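Local coordinates for protein D-glycerate 2-kinase (Thermotoga maritima, PDB 2B8N) that catalyses the ATP-dependent phosphorylation of D-glycerate to 2-phosphoglycerate, a magnesium-dependent step in the degradation of serine, at residues R184-V189 / L252-I257; W216-T221 / T248-S253. All blocks are in the same frame, centred on the assembly; numbering follows the deposited sequence.

In the fold
Both contacts end on the same run of chain leading into strand 255-261, outermost in the parallel sheet of this chain, and their centres lie about 10 Å apart. Leu-252 belongs to both: its CD1 meets helix 184-189 in contact 1 and the backbone of the 216-221 loop in contact 2. Further packing points between them include Ile-257 CD1 to Trp-216 CE3 at 3.5 Å, Glu-187 OE1 to Pro-249 CD at 3.7 Å and Arg-184 CZ to Thr-248 CG2 at 3.8 Å. Contact 1 is mainly apolar with one side-chain-to-backbone hydrogen bond, whereas contact 2 is a polar network between loops; both join parts of the fold, and no ligand site is assigned to either.

Contact 1: residues R184-V189 / L252-I257; sequences RFAERV and LSNVEI
Ala-186 turns its CB toward the 252-257 segment and is met there by two methyl groups, Val-255 CG2 at 3.8 Å from Ala-186 CB and Leu-252 CD1 at 3.9 Å from the same atom. The single methyl of Ala-186 thus sits against two branched side chains, and the nearest CA atoms, those of Ala-186 and Asn-254, are 7.1 Å apart. The polar part of the contact is one bond: Asn-254 ND2 donates to Ala-186 O at 3.0 Å with an N-H...O angle of 161°. The acceptor lies close to the amide plane of Asn-254, whereas the donor is tilted 26° from the plane of the carbonyl. With CG set between the backbone N and the carbonyl carbon (chi1 69°), Asn-254 presents its amide to the helix; ND2 also donates to Ala-192 O, so two carbonyls fix the rotation of this buried group. Val-189 crosses the same amide at an angle, CG1 lying 4.2 Å from Asn-254 ND2. The contact, burying 187 Å² over both sides, joins helix 184-189 to the loop before strand 255-261 and to the strand's first residue, Val-255; Val-189 also packs on Val-194 of strand 193-199 and Val-120 of helix 107-120.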
loop_
_atom_site.group_PDB
_atom_site.type_symbol
_atom_site.label_atom_id
_atom_site.label_comp_id
_atom_site.label_asym_id
_atom_site.label_seq_id
_atom_site.Cartn_x
_atom_site.Cartn_y
_atom_site.Cartn_z
ATOM N N ARG A 184 18.714 0.950 11.065
ATOM C CA ARG A 184 20.154 1.043 10.750
ATOM C C ARG A 184 20.508 2.076 9.669
ATOM O O ARG A 184 21.564 2.734 9.726
ATOM C CB ARG A 184 20.702 -0.341 10.412
ATOM C CG ARG A 184 20.776 -1.185 11.677
ATOM C CD ARG A 184 21.363 -2.550 11.486
ATOM N NE ARG A 184 21.986 -3.052 12.718
ATOM C CZ ARG A 184 21.994 -4.328 13.089
ATOM N NH1 ARG A 184 21.397 -5.261 12.352
ATOM N NH2 ARG A 184 22.602 -4.686 14.216
ATOM N N PHE A 185 19.601 2.238 8.717
ATOM C CA PHE A 185 19.733 3.261 7.704
ATOM C C PHE A 185 19.829 4.649 8.317
ATOM O O PHE A 185 20.713 5.397 7.962
ATOM C CB PHE A 185 18.577 3.180 6.702
ATOM C CG PHE A 185 18.672 4.180 5.612
ATOM C CD1 PHE A 185 19.818 4.264 4.823
ATOM C CD2 PHE A 185 17.632 5.048 5.363
ATOM C CE1 PHE A 185 19.911 5.200 3.797
ATOM C CE2 PHE A 185 17.716 5.970 4.337
ATOM C CZ PHE A 185 18.864 6.040 3.558
ATOM N N ALA A 186 18.938 4.985 9.242
ATOM C CA ALA A 186 18.977 6.290 9.953
ATOM C C ALA A 186 20.238 6.402 10.771
ATOM O O ALA A 186 20.799 7.505 10.943
ATOM C CB ALA A 186 17.757 6.461 10.873
ATOM N N GLU A 187 20.667 5.257 11.288
ATOM C CA GLU A 187 21.876 5.172 12.066
ATOM C C GLU A 187 23.100 5.447 11.190
ATOM O O GLU A 187 24.076 6.015 11.670
ATOM C CB GLU A 187 21.957 3.803 12.735
ATOM C CG GLU A 187 23.270 3.510 13.408
ATOM C CD GLU A 187 23.208 2.298 14.307
ATOM O OE1 GLU A 187 22.857 1.209 13.831
ATOM O OE2 GLU A 187 23.518 2.444 15.501
ATOM N N ARG A 188 23.071 5.058 9.914
ATOM C CA ARG A 188 24.214 5.351 9.006
ATOM C C ARG A 188 24.199 6.784 8.486
ATOM O O ARG A 188 25.228 7.387 8.236
ATOM C CB ARG A 188 24.192 4.431 7.813
ATOM C CG ARG A 188 24.540 3.006 8.111
ATOM C CD ARG A 188 26.036 2.778 8.062
ATOM N NE ARG A 188 26.291 1.446 7.530
ATOM C CZ ARG A 188 26.923 1.156 6.394
ATOM N NH1 ARG A 188 27.429 2.094 5.615
ATOM N NH2 ARG A 188 27.059 -0.113 6.035
ATOM N N VAL A 189 23.003 7.320 8.314
ATOM C CA VAL A 189 22.834 8.703 7.892
ATOM C C VAL A 189 23.380 9.678 8.942
ATOM O O VAL A 189 23.936 10.733 8.606
ATOM C CB VAL A 189 21.362 8.974 7.611
ATOM C CG1 VAL A 189 21.073 10.480 7.518
ATOM C CG2 VAL A 189 20.975 8.275 6.315
ATOM N N LEU A 252 16.229 6.575 18.037
ATOM C CA LEU A 252 16.783 7.388 16.939
ATOM C C LEU A 252 16.483 8.864 17.220
ATOM O O LEU A 252 15.357 9.206 17.526
ATOM C CB LEU A 252 16.172 6.976 15.589
ATOM C CG LEU A 252 16.295 5.520 15.087
ATOM C CD1 LEU A 252 15.476 5.278 13.828
ATOM C CD2 LEU A 252 17.713 5.135 14.826
ATOM N N SER A 253 17.487 9.728 17.131
ATOM C CA SER A 253 17.299 11.156 17.392
ATOM C C SER A 253 17.252 12.007 16.121
ATOM O O SER A 253 16.912 13.177 16.196
ATOM C CB SER A 253 18.436 11.652 18.281
ATOM O OG SER A 253 19.695 11.224 17.788
ATOM N N ASN A 254 17.590 11.428 14.968
ATOM C CA ASN A 254 17.749 12.197 13.729
ATOM C C ASN A 254 16.677 11.919 12.664
ATOM O O ASN A 254 16.982 11.879 11.473
ATOM C CB ASN A 254 19.139 11.928 13.132
ATOM C CG ASN A 254 19.272 10.518 12.602
ATOM O OD1 ASN A 254 18.625 9.598 13.111
ATOM N ND2 ASN A 254 20.099 10.338 11.575
ATOM N N VAL A 255 15.422 11.743 13.070
ATOM C CA VAL A 255 14.370 11.382 12.105
ATOM C C VAL A 255 13.087 12.199 12.225
ATOM O O VAL A 255 12.597 12.448 13.308
ATOM C CB VAL A 255 13.971 9.911 12.266
ATOM C CG1 VAL A 255 12.797 9.576 11.366
ATOM C CG2 VAL A 255 15.156 8.990 11.959
ATOM N N GLU A 256 12.536 12.589 11.089
ATOM C CA GLU A 256 11.212 13.187 11.026
ATOM C C GLU A 256 10.468 12.416 9.950
ATOM O O GLU A 256 10.947 12.330 8.820
ATOM C CB GLU A 256 11.278 14.665 10.639
ATOM N N ILE A 257 9.307 11.856 10.291
ATOM C CA ILE A 257 8.495 11.130 9.312
ATOM C C ILE A 257 7.144 11.790 9.066
ATOM O O ILE A 257 6.452 12.176 10.013
ATOM C CB ILE A 257 8.267 9.665 9.725
ATOM C CG1 ILE A 257 9.611 8.931 9.834
ATOM C CG2 ILE A 257 7.376 8.948 8.691
ATOM C CD1 ILE A 257 9.529 7.543 10.400
#

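Contact 2: residues W216-T221 / T248-S253; sequences WPDSST and TPKHLS
Pro-217 and His-251 are the closest CA pair, 5.2 Å apart, where two irregular segments pass with end-to-end directions 143° apart. A backbone hydrogen bond, Asp-218 N to Pro-249 O (3.0 Å), joins them. Lys-250 bends at chi2 and chi4, bringing NZ back to the other loop: it donates to Ser-220 O at 2.6 Å and Asp-218 O at 2.8 Å, tilted from both carbonyl planes, and to Thr-248 O within its own segment. Glu-247 adds a salt bridge to this ammonium. The Asp-218 carboxylate, CG anti to the backbone N (chi1 176°), divides its oxygens. OD2 accepts from Thr-248 OG1, while OD1 takes Ser-220 OG on its syn lone pair and Ser-220 N from above the plane, an Asx turn, plus a salt bridge with Lys-175. Replacing Asp-218 by an alanine removes both carboxylate oxygens, which would probably leave Thr-248 OG1 and Lys-175 without this partner and the Ser-220 turn less fixed. Leu-252 CD1 lies over the Trp-216 to Pro-217 peptide, 3.5 Å from Pro-217 N, and touches Pro-217 CD. The contact ties the loop before helix 222-231 to that between helix 238-244 and strand 255-261, with helix 184-189 against Thr-248 and Pro-249 and helix 167-175 touching Ser-220.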
loop_
_atom_site.group_PDB
_atom_site.type_symbol
_atom_site.label_atom_id
_atom_site.label_comp_id
_atom_site.label_asym_id
_atom_site.label_seq_id
_atom_site.Cartn_x
_atom_site.Cartn_y
_atom_site.Cartn_z
ATOM N N TRP A 216 13.319 3.694 11.611
ATOM C CA TRP A 216 12.430 3.555 12.771
ATOM C C TRP A 216 13.116 2.703 13.805
ATOM O O TRP A 216 13.682 1.671 13.451
ATOM C CB TRP A 216 11.115 2.893 12.391
ATOM C CG TRP A 216 10.090 3.021 13.487
ATOM C CD1 TRP A 216 9.714 2.062 14.395
ATOM C CD2 TRP A 216 9.318 4.175 13.789
ATOM N NE1 TRP A 216 8.744 2.558 15.243
ATOM C CE2 TRP A 216 8.491 3.854 14.895
ATOM C CE3 TRP A 216 9.248 5.453 13.235
ATOM C CZ2 TRP A 216 7.616 4.764 15.454
ATOM C CZ3 TRP A 216 8.394 6.350 13.779
ATOM C CH2 TRP A 216 7.581 6.011 14.887
ATOM N N PRO A 217 13.051 3.098 15.092
ATOM C CA PRO A 217 13.772 2.289 16.067
ATOM C C PRO A 217 13.203 0.866 16.186
ATOM O O PRO A 217 11.998 0.641 15.971
ATOM C CB PRO A 217 13.601 3.079 17.386
ATOM C CG PRO A 217 12.360 3.792 17.220
ATOM C CD PRO A 217 12.327 4.192 15.758
ATOM N N ASP A 218 14.087 -0.074 16.513
ATOM C CA ASP A 218 13.733 -1.488 16.633
ATOM C C ASP A 218 13.667 -1.857 18.097
ATOM O O ASP A 218 14.713 -1.975 18.755
ATOM C CB ASP A 218 14.771 -2.358 15.905
ATOM C CG ASP A 218 14.520 -3.851 16.059
ATOM O OD1 ASP A 218 13.429 -4.264 16.504
ATOM O OD2 ASP A 218 15.433 -4.633 15.716
ATOM N N SER A 219 12.450 -2.032 18.611
ATOM C CA SER A 219 12.279 -2.369 20.036
ATOM C C SER A 219 12.673 -3.823 20.350
ATOM O O SER A 219 13.025 -4.148 21.492
ATOM C CB SER A 219 10.858 -2.064 20.508
ATOM O OG SER A 219 9.930 -2.975 19.954
ATOM N N SER A 220 12.641 -4.696 19.344
ATOM C CA SER A 220 13.043 -6.094 19.553
ATOM C C SER A 220 14.549 -6.246 19.737
ATOM O O SER A 220 15.338 -5.440 19.264
ATOM C CB SER A 220 12.579 -6.993 18.419
ATOM O OG SER A 220 13.385 -6.846 17.267
ATOM N N THR A 221 14.928 -7.330 20.393
ATOM C CA THR A 221 16.305 -7.580 20.785
ATOM C C THR A 221 16.888 -8.757 19.998
ATOM O O THR A 221 16.160 -9.497 19.323
ATOM C CB THR A 221 16.405 -7.863 22.323
ATOM O OG1 THR A 221 15.871 -9.149 22.633
ATOM C CG2 THR A 221 15.622 -6.838 23.101
ATOM N N THR A 248 20.175 -3.887 17.341
ATOM C CA THR A 248 19.661 -2.842 16.459
ATOM C C THR A 248 19.372 -1.612 17.286
ATOM O O THR A 248 19.171 -1.739 18.500
ATOM C CB THR A 248 18.360 -3.288 15.803
ATOM O OG1 THR A 248 17.451 -3.694 16.821
ATOM C CG2 THR A 248 18.623 -4.462 14.866
ATOM N N PRO A 249 19.386 -0.417 16.652
ATOM C CA PRO A 249 19.143 0.855 17.344
ATOM C C PRO A 249 17.820 0.902 18.089
ATOM O O PRO A 249 16.771 0.726 17.466
ATOM C CB PRO A 249 19.148 1.887 16.216
ATOM C CG PRO A 249 19.129 1.134 14.950
ATOM C CD PRO A 249 19.703 -0.208 15.231
ATOM N N LYS A 250 17.885 1.139 19.408
ATOM C CA LYS A 250 16.702 1.158 20.286
ATOM C C LYS A 250 16.019 2.534 20.308
ATOM O O LYS A 250 14.862 2.643 20.684
ATOM C CB LYS A 250 17.085 0.673 21.698
ATOM C CG LYS A 250 17.533 -0.827 21.756
ATOM C CD LYS A 250 16.334 -1.816 21.564
ATOM C CE LYS A 250 16.772 -3.216 21.085
ATOM N NZ LYS A 250 16.938 -3.366 19.599
ATOM N N HIS A 251 16.731 3.557 19.844
ATOM C CA HIS A 251 16.250 4.924 19.818
ATOM C C HIS A 251 16.936 5.632 18.655
ATOM O O HIS A 251 18.076 5.314 18.319
ATOM C CB HIS A 251 16.614 5.606 21.146
ATOM C CG HIS A 251 18.102 5.688 21.398
ATOM N ND1 HIS A 251 18.793 4.744 22.137
ATOM C CD2 HIS A 251 19.027 6.604 21.001
ATOM C CE1 HIS A 251 20.076 5.075 22.185
ATOM N NE2 HIS A 251 20.244 6.195 21.500
ATOM N N LEU A 252 16.229 6.575 18.037
ATOM C CA LEU A 252 16.783 7.388 16.939
ATOM C C LEU A 252 16.483 8.864 17.220
ATOM O O LEU A 252 15.357 9.206 17.526
ATOM C CB LEU A 252 16.172 6.976 15.589
ATOM C CG LEU A 252 16.295 5.520 15.087
ATOM C CD1 LEU A 252 15.476 5.278 13.828
ATOM C CD2 LEU A 252 17.713 5.135 14.826
ATOM N N SER A 253 17.487 9.728 17.131
ATOM C CA SER A 253 17.299 11.156 17.392
ATOM C C SER A 253 17.252 12.007 16.121
ATOM O O SER A 253 16.912 13.177 16.196
ATOM C CB SER A 253 18.436 11.652 18.281
ATOM O OG SER A 253 19.695 11.224 17.788
#